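Myosin-2 (PDB 6IXO) carries organelles and other cargo along polarized actin cables as a class V myosin, gripping cargo receptors through the globular tail domain described here. Local coordinates at residues E36-G41 and G101-A106; E301-L306 and R340-I345. All coordinates share one frame; numbering follows the deposited sequence.

In the fold
Both contacts belong to the globular tail of this class V myosin, a mainly helical domain without strands, yet they lie far apart in it: their centres are 51 Å from each other and the nearest atoms about 38 Å. Along the chain they come in series. Interaction 1 pins the loop between helices 20-32 and 48-51 onto helix 97-124, the centre of this contact being about 12 Å from that of the chain, whereas interaction 2 joins helices 300-309 and 336-350, with its centre about 40 Å from that of the chain. No helix is common to the two. One therefore fastens a loop to the middle of the elongated cargo-binding domain, and the other ties short helices together toward its far end.

Interaction 1 of 2, residues E36-G41 and G101-A106; sequences EVPDAG and GVFWLA
F103 reaches from helix 97-124 to the loop residues E36, V37 and P38, and its side chain carries the whole contact. At the root of the side chain, CB of F103 lies 3.9 Å from CG2 of V37. The same methyl then lies 3.9 Å from CG of F103, meeting the ring obliquely as the two side chains run alongside in opposing senses. Further out, CD1 of F103 comes to 4.0 Å from CD of P38, the proline side chain lying roughly perpendicular to that of F103. CE1 of F103 also touches this proline carbon and lies 3.9 Å from the backbone O of E36, and CZ of F103, the end of the ring, is 4.0 Å from the same oxygen. With CG anti to the backbone N (chi1 178°), the ring is set against the loop residues. No hydrogen bond spans the two segments; the ring meets the loop through van der Waals contacts, apolar with V37 and P38 and against a carbonyl oxygen at E36. Elsewhere F103 meets the ring of F35, and the backbone N of E36 is bonded to the hydroxyl of Y53. An alanine in place of F103 would leave V37 CG2 and P38 CD without their ring partner and is likely to weaken the hold on the loop. Here an aromatic side chain anchors an irregular connecting loop on the helical body of the cargo-binding tail.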
ATOM      1  N   GLU A  36      11.093  -2.541 -15.632  1.00 35.10           N
ATOM      2  CA  GLU A  36      10.206  -1.590 -16.301  1.00 38.30           C
ATOM      3  C   GLU A  36       8.767  -1.987 -16.002  1.00 39.18           C
ATOM      4  O   GLU A  36       8.378  -3.135 -16.147  1.00 34.39           O
ATOM      5  CB  GLU A  36      10.433  -1.547 -17.820  1.00 36.14           C
ATOM      6  CG  GLU A  36      11.779  -0.952 -18.257  1.00 38.31           C
ATOM      7  CD  GLU A  36      11.921   0.525 -17.894  1.00 49.42           C
ATOM      8  OE1 GLU A  36      10.883   1.210 -17.865  1.00 47.29           O
ATOM      9  OE2 GLU A  36      13.059   0.993 -17.646  1.00 48.62           O
ATOM     10  N   VAL A  37       7.967  -1.029 -15.556  1.00 36.40           N
ATOM     11  CA  VAL A  37       6.611  -1.336 -15.172  1.00 32.57           C
ATOM     12  C   VAL A  37       5.709  -1.175 -16.394  1.00 41.61           C
ATOM     13  O   VAL A  37       5.892  -0.248 -17.166  1.00 43.44           O
ATOM     14  CB  VAL A  37       6.149  -0.381 -14.000  1.00 40.97           C
ATOM     15  CG1 VAL A  37       4.751  -0.689 -13.607  1.00 38.35           C
ATOM     16  CG2 VAL A  37       7.053  -0.554 -12.795  1.00 35.84           C
ATOM     17  N   PRO A  38       4.734  -2.070 -16.594  1.00 48.55           N
ATOM     18  CA  PRO A  38       3.804  -1.802 -17.709  1.00 51.59           C
ATOM     19  C   PRO A  38       2.756  -0.741 -17.370  1.00 54.88           C
ATOM     20  O   PRO A  38       2.555  -0.462 -16.198  1.00 51.20           O
ATOM     21  CB  PRO A  38       3.126  -3.150 -17.933  1.00 52.17           C
ATOM     22  CG  PRO A  38       3.216  -3.829 -16.600  1.00 49.26           C
ATOM     23  CD  PRO A  38       4.552  -3.418 -16.033  1.00 47.99           C
ATOM     24  N   ASP A  39       2.073  -0.201 -18.380  1.00 64.66           N
ATOM     25  CA  ASP A  39       1.057   0.841 -18.180  1.00 73.63           C
ATOM     26  C   ASP A  39      -0.223   0.366 -17.474  1.00 75.66           C
ATOM     27  O   ASP A  39      -0.716  -0.726 -17.743  1.00 85.97           O
ATOM     28  CB  ASP A  39       0.690   1.456 -19.533  1.00 79.53           C
ATOM     29  CG  ASP A  39       1.395   2.770 -19.784  1.00 82.29           C
ATOM     30  OD1 ASP A  39       2.239   3.162 -18.948  1.00 79.60           O
ATOM     31  OD2 ASP A  39       1.109   3.408 -20.820  1.00 88.36           O
ATOM     32  N   ALA A  40      -0.774   1.203 -16.590  1.00 68.34           N
ATOM     33  CA  ALA A  40      -2.030   0.878 -15.897  1.00 62.00           C
ATOM     34  C   ALA A  40      -3.157   1.908 -16.163  1.00 68.25           C
ATOM     35  O   ALA A  40      -2.886   3.083 -16.423  1.00 80.27           O
ATOM     36  CB  ALA A  40      -1.787   0.751 -14.415  1.00 54.51           C
ATOM     37  N   GLY A  41      -4.413   1.455 -16.094  1.00 61.33           N
ATOM     38  CA  GLY A  41      -5.553   2.304 -16.402  1.00 65.01           C
ATOM     39  C   GLY A  41      -6.741   1.591 -17.029  1.00 73.83           C
ATOM     40  O   GLY A  41      -6.687   0.386 -17.336  1.00 70.49           O
ATOM     41  N   GLY A 101       5.737   0.284  -6.761  1.00 29.51           N
ATOM     42  CA  GLY A 101       5.503  -0.489  -5.548  1.00 26.80           C
ATOM     43  C   GLY A 101       4.534  -1.632  -5.767  1.00 28.37           C
ATOM     44  O   GLY A 101       4.712  -2.726  -5.252  1.00 26.33           O
ATOM     45  N   VAL A 102       3.472  -1.387  -6.516  1.00 22.78           N
ATOM     46  CA  VAL A 102       2.491  -2.448  -6.731  1.00 22.14           C
ATOM     47  C   VAL A 102       3.130  -3.573  -7.574  1.00 28.23           C
ATOM     48  O   VAL A 102       2.922  -4.778  -7.328  1.00 24.98           O
ATOM     49  CB  VAL A 102       1.227  -1.895  -7.436  1.00 27.05           C
ATOM     50  CG1 VAL A 102       0.244  -3.023  -7.754  1.00 28.81           C
ATOM     51  CG2 VAL A 102       0.529  -0.786  -6.506  1.00 24.35           C
ATOM     52  N   PHE A 103       3.903  -3.139  -8.555  1.00 28.44           N
ATOM     53  CA  PHE A 103       4.667  -4.046  -9.417  1.00 27.93           C
ATOM     54  C   PHE A 103       5.483  -5.007  -8.561  1.00 30.32           C
ATOM     55  O   PHE A 103       5.433  -6.241  -8.743  1.00 31.56           O
ATOM     56  CB  PHE A 103       5.586  -3.218 -10.330  1.00 27.04           C
ATOM     57  CG  PHE A 103       6.470  -4.066 -11.231  1.00 27.54           C
ATOM     58  CD1 PHE A 103       5.985  -4.536 -12.447  1.00 27.91           C
ATOM     59  CD2 PHE A 103       7.787  -4.327 -10.868  1.00 25.16           C
ATOM     60  CE1 PHE A 103       6.802  -5.317 -13.290  1.00 29.46           C
ATOM     61  CE2 PHE A 103       8.629  -5.089 -11.736  1.00 28.68           C
ATOM     62  CZ  PHE A 103       8.114  -5.563 -12.932  1.00 28.66           C
ATOM     63  N   TRP A 104       6.264  -4.457  -7.629  1.00 25.49           N
ATOM     64  CA  TRP A 104       7.122  -5.316  -6.813  1.00 25.51           C
ATOM     65  C   TRP A 104       6.313  -6.161  -5.836  1.00 31.01           C
ATOM     66  O   TRP A 104       6.675  -7.299  -5.572  1.00 29.55           O
ATOM     67  CB  TRP A 104       8.204  -4.490  -6.084  1.00 25.30           C
ATOM     68  CG  TRP A 104       9.294  -4.189  -7.038  1.00 26.04           C
ATOM     69  CD1 TRP A 104       9.621  -2.991  -7.572  1.00 28.16           C
ATOM     70  CD2 TRP A 104      10.140  -5.160  -7.670  1.00 27.97           C
ATOM     71  NE1 TRP A 104      10.638  -3.129  -8.471  1.00 32.54           N
ATOM     72  CE2 TRP A 104      10.971  -4.459  -8.565  1.00 32.19           C
ATOM     73  CE3 TRP A 104      10.271  -6.545  -7.563  1.00 31.25           C
ATOM     74  CZ2 TRP A 104      11.929  -5.096  -9.341  1.00 37.39           C
ATOM     75  CZ3 TRP A 104      11.218  -7.191  -8.370  1.00 31.46           C
ATOM     76  CH2 TRP A 104      12.034  -6.461  -9.231  1.00 33.79           C
ATOM     77  N   LEU A 105       5.214  -5.628  -5.304  1.00 31.44           N
ATOM     78  CA  LEU A 105       4.332  -6.464  -4.489  1.00 26.84           C
ATOM     79  C   LEU A 105       3.833  -7.671  -5.285  1.00 30.82           C
ATOM     80  O   LEU A 105       3.763  -8.795  -4.761  1.00 30.55           O
ATOM     81  CB  LEU A 105       3.129  -5.632  -3.969  1.00 24.84           C
ATOM     82  CG  LEU A 105       3.499  -4.586  -2.872  1.00 31.29           C
ATOM     83  CD1 LEU A 105       2.264  -3.676  -2.552  1.00 31.39           C
ATOM     84  CD2 LEU A 105       4.000  -5.275  -1.605  1.00 26.33           C
ATOM     85  N   ALA A 106       3.435  -7.432  -6.539  1.00 26.81           N
ATOM     86  CA  ALA A 106       2.923  -8.528  -7.377  1.00 28.68           C
ATOM     87  C   ALA A 106       4.023  -9.594  -7.555  1.00 30.97           C
ATOM     88  O   ALA A 106       3.775 -10.817  -7.460  1.00 28.41           O
ATOM     89  CB  ALA A 106       2.494  -8.015  -8.715  1.00 28.01           C
TER

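Interaction 2 of 2, residues E301-L306 and R340-I345; sequences EDIDIL and RYVADI
Y341 opens the contact from helix 336-350, bringing its ring edge against I303 and D304 on helix 300-309. Its CG stands anti to the backbone N (chi1 -178°), which sends the ring out to helix 300-309. CD2 of Y341, on one edge of the ring, lies 3.8 Å from CG2 of I303, and CB of I303 sits beside the same edge in the ring plane. Beyond it, OH of Y341 donates a short hydrogen bond of 2.6 Å to OD1 of D304. The bond uses the syn lone pair of OD1, which itself lies at the ring edge, and the carboxylate plane is turned 68° from that of the ring. V342 follows, placing CG2 3.9 Å from CG2 of I303; this isoleucine methyl thus touches both neighbours. V342 also packs on Q319 and I322 of helix 315-323. One turn on from Y341 comes I345, its CD1 standing 3.7 Å over one face of the Y341 ring, nearer the rim than the centre. The segment axes approach to 10.9 Å and cross at -43°, a helix-helix packing within the α-helical dilute region of the myosin V tail, with an apolar interface edged by a tyrosine-aspartate hydrogen bond.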
ATOM      1  N   GLU A 301     -30.104  22.199  23.481  1.00 66.03           N
ATOM      2  CA  GLU A 301     -30.504  21.056  22.675  1.00 67.34           C
ATOM      3  C   GLU A 301     -29.655  20.910  21.410  1.00 62.88           C
ATOM      4  O   GLU A 301     -29.351  19.781  20.983  1.00 55.41           O
ATOM      5  CB  GLU A 301     -31.974  21.155  22.298  1.00 73.82           C
ATOM      6  CG  GLU A 301     -32.499  19.854  21.743  1.00 82.17           C
ATOM      7  CD  GLU A 301     -33.858  20.005  21.121  1.00 92.85           C
ATOM      8  OE1 GLU A 301     -34.417  21.122  21.188  1.00 97.46           O
ATOM      9  OE2 GLU A 301     -34.365  19.009  20.564  1.00 96.55           O
ATOM     10  N   ASP A 302     -29.282  22.040  20.810  1.00 46.54           N
ATOM     11  CA  ASP A 302     -28.366  22.027  19.668  1.00 51.00           C
ATOM     12  C   ASP A 302     -27.100  21.263  20.022  1.00 53.62           C
ATOM     13  O   ASP A 302     -26.561  20.471  19.223  1.00 50.12           O
ATOM     14  CB  ASP A 302     -27.982  23.451  19.241  1.00 51.96           C
ATOM     15  CG  ASP A 302     -29.075  24.160  18.448  1.00 55.39           C
ATOM     16  OD1 ASP A 302     -30.014  23.501  17.956  1.00 57.99           O
ATOM     17  OD2 ASP A 302     -28.966  25.395  18.301  1.00 50.04           O
ATOM     18  N   ILE A 303     -26.608  21.523  21.222  1.00 53.48           N
ATOM     19  CA  ILE A 303     -25.362  20.904  21.641  1.00 54.38           C
ATOM     20  C   ILE A 303     -25.599  19.422  21.932  1.00 55.75           C
ATOM     21  O   ILE A 303     -24.773  18.596  21.573  1.00 55.03           O
ATOM     22  CB  ILE A 303     -24.754  21.645  22.856  1.00 59.02           C
ATOM     23  CG1 ILE A 303     -24.361  23.076  22.446  1.00 44.00           C
ATOM     24  CG2 ILE A 303     -23.542  20.919  23.381  1.00 55.59           C
ATOM     25  CD1 ILE A 303     -23.403  23.139  21.219  1.00 43.59           C
ATOM     26  N   ASP A 304     -26.731  19.068  22.536  1.00 56.60           N
ATOM     27  CA  ASP A 304     -27.007  17.653  22.772  1.00 57.51           C
ATOM     28  C   ASP A 304     -27.148  16.904  21.448  1.00 57.97           C
ATOM     29  O   ASP A 304     -26.694  15.764  21.324  1.00 62.38           O
ATOM     30  CB  ASP A 304     -28.261  17.453  23.629  1.00 59.33           C
ATOM     31  CG  ASP A 304     -28.079  17.940  25.062  1.00 67.33           C
ATOM     32  OD1 ASP A 304     -26.925  17.955  25.540  1.00 71.53           O
ATOM     33  OD2 ASP A 304     -29.089  18.308  25.707  1.00 70.85           O
ATOM     34  N   ILE A 305     -27.756  17.542  20.453  1.00 54.31           N
ATOM     35  CA  ILE A 305     -27.897  16.916  19.138  1.00 53.91           C
ATOM     36  C   ILE A 305     -26.527  16.773  18.440  1.00 53.20           C
ATOM     37  O   ILE A 305     -26.216  15.732  17.847  1.00 55.82           O
ATOM     38  CB  ILE A 305     -28.866  17.719  18.244  1.00 54.07           C
ATOM     39  CG1 ILE A 305     -30.282  17.672  18.820  1.00 60.15           C
ATOM     40  CG2 ILE A 305     -28.879  17.182  16.819  1.00 51.28           C
ATOM     41  CD1 ILE A 305     -31.195  18.766  18.275  1.00 60.45           C
ATOM     42  N   LEU A 306     -25.725  17.830  18.522  1.00 41.23           N
ATOM     43  CA  LEU A 306     -24.388  17.853  17.946  1.00 42.50           C
ATOM     44  C   LEU A 306     -23.537  16.709  18.512  1.00 46.43           C
ATOM     45  O   LEU A 306     -22.762  16.071  17.797  1.00 47.85           O
ATOM     46  CB  LEU A 306     -23.732  19.207  18.218  1.00 45.69           C
ATOM     47  CG  LEU A 306     -22.257  19.365  17.859  1.00 50.94           C
ATOM     48  CD1 LEU A 306     -22.102  19.325  16.348  1.00 48.92           C
ATOM     49  CD2 LEU A 306     -21.720  20.672  18.413  1.00 53.88           C
ATOM     50  N   ARG A 340     -20.354  27.534  28.317  1.00 61.14           N
ATOM     51  CA  ARG A 340     -20.164  26.986  29.653  1.00 67.07           C
ATOM     52  C   ARG A 340     -20.819  25.613  29.744  1.00 65.76           C
ATOM     53  O   ARG A 340     -20.350  24.752  30.480  1.00 65.39           O
ATOM     54  CB  ARG A 340     -20.698  27.945  30.742  1.00 74.67           C
ATOM     55  CG  ARG A 340     -22.195  27.959  30.996  1.00 81.47           C
ATOM     56  CD  ARG A 340     -22.534  28.962  32.146  1.00 93.40           C
ATOM     57  NE  ARG A 340     -21.659  30.133  32.075  1.00 91.39           N
ATOM     58  CZ  ARG A 340     -22.033  31.341  31.658  1.00 89.55           C
ATOM     59  NH1 ARG A 340     -23.293  31.575  31.305  1.00 87.03           N
ATOM     60  NH2 ARG A 340     -21.143  32.326  31.610  1.00 89.22           N
ATOM     61  N   TYR A 341     -21.887  25.395  28.985  1.00 63.68           N
ATOM     62  CA  TYR A 341     -22.494  24.072  28.935  1.00 66.01           C
ATOM     63  C   TYR A 341     -21.492  23.040  28.426  1.00 68.49           C
ATOM     64  O   TYR A 341     -21.324  21.958  29.006  1.00 70.81           O
ATOM     65  CB  TYR A 341     -23.724  24.078  28.043  1.00 65.94           C
ATOM     66  CG  TYR A 341     -24.439  22.745  27.969  1.00 65.96           C
ATOM     67  CD1 TYR A 341     -24.906  22.124  29.115  1.00 69.85           C
ATOM     68  CD2 TYR A 341     -24.677  22.126  26.750  1.00 64.86           C
ATOM     69  CE1 TYR A 341     -25.578  20.912  29.053  1.00 74.63           C
ATOM     70  CE2 TYR A 341     -25.351  20.911  26.676  1.00 67.85           C
ATOM     71  CZ  TYR A 341     -25.798  20.310  27.835  1.00 72.72           C
ATOM     72  OH  TYR A 341     -26.468  19.107  27.786  1.00 72.38           O
ATOM     73  N   VAL A 342     -20.829  23.383  27.329  1.00 66.48           N
ATOM     74  CA  VAL A 342     -19.824  22.507  26.754  1.00 63.96           C
ATOM     75  C   VAL A 342     -18.661  22.276  27.728  1.00 66.63           C
ATOM     76  O   VAL A 342     -18.246  21.137  27.934  1.00 64.32           O
ATOM     77  CB  VAL A 342     -19.292  23.078  25.446  1.00 57.62           C
ATOM     78  CG1 VAL A 342     -18.050  22.333  25.019  1.00 52.89           C
ATOM     79  CG2 VAL A 342     -20.372  23.014  24.375  1.00 55.28           C
ATOM     80  N   ALA A 343     -18.157  23.356  28.329  1.00 66.63           N
ATOM     81  CA  ALA A 343     -17.027  23.274  29.262  1.00 66.84           C
ATOM     82  C   ALA A 343     -17.380  22.403  30.463  1.00 69.06           C
ATOM     83  O   ALA A 343     -16.536  21.681  30.996  1.00 70.55           O
ATOM     84  CB  ALA A 343     -16.601  24.667  29.722  1.00 66.96           C
ATOM     85  N   ASP A 344     -18.641  22.462  30.872  1.00 71.45           N
ATOM     86  CA  ASP A 344     -19.117  21.623  31.959  1.00 77.02           C
ATOM     87  C   ASP A 344     -19.245  20.160  31.536  1.00 74.82           C
ATOM     88  O   ASP A 344     -19.028  19.267  32.356  1.00 75.50           O
ATOM     89  CB  ASP A 344     -20.447  22.151  32.497  1.00 84.19           C
ATOM     90  CG  ASP A 344     -20.263  23.376  33.377  1.00 93.81           C
ATOM     91  OD1 ASP A 344     -19.219  23.449  34.065  1.00 97.42           O
ATOM     92  OD2 ASP A 344     -21.145  24.267  33.371  1.00 97.59           O
ATOM     93  N   ILE A 345     -19.584  19.900  30.270  1.00 69.39           N
ATOM     94  CA  ILE A 345     -19.636  18.513  29.817  1.00 68.88           C
ATOM     95  C   ILE A 345     -18.227  17.936  29.829  1.00 69.10           C
ATOM     96  O   ILE A 345     -18.018  16.764  30.173  1.00 70.32           O
ATOM     97  CB  ILE A 345     -20.256  18.371  28.422  1.00 66.49           C
ATOM     98  CG1 ILE A 345     -21.759  18.610  28.508  1.00 71.50           C
ATOM     99  CG2 ILE A 345     -19.983  16.973  27.844  1.00 64.47           C
ATOM    100  CD1 ILE A 345     -22.459  18.581  27.184  1.00 71.84           C
TER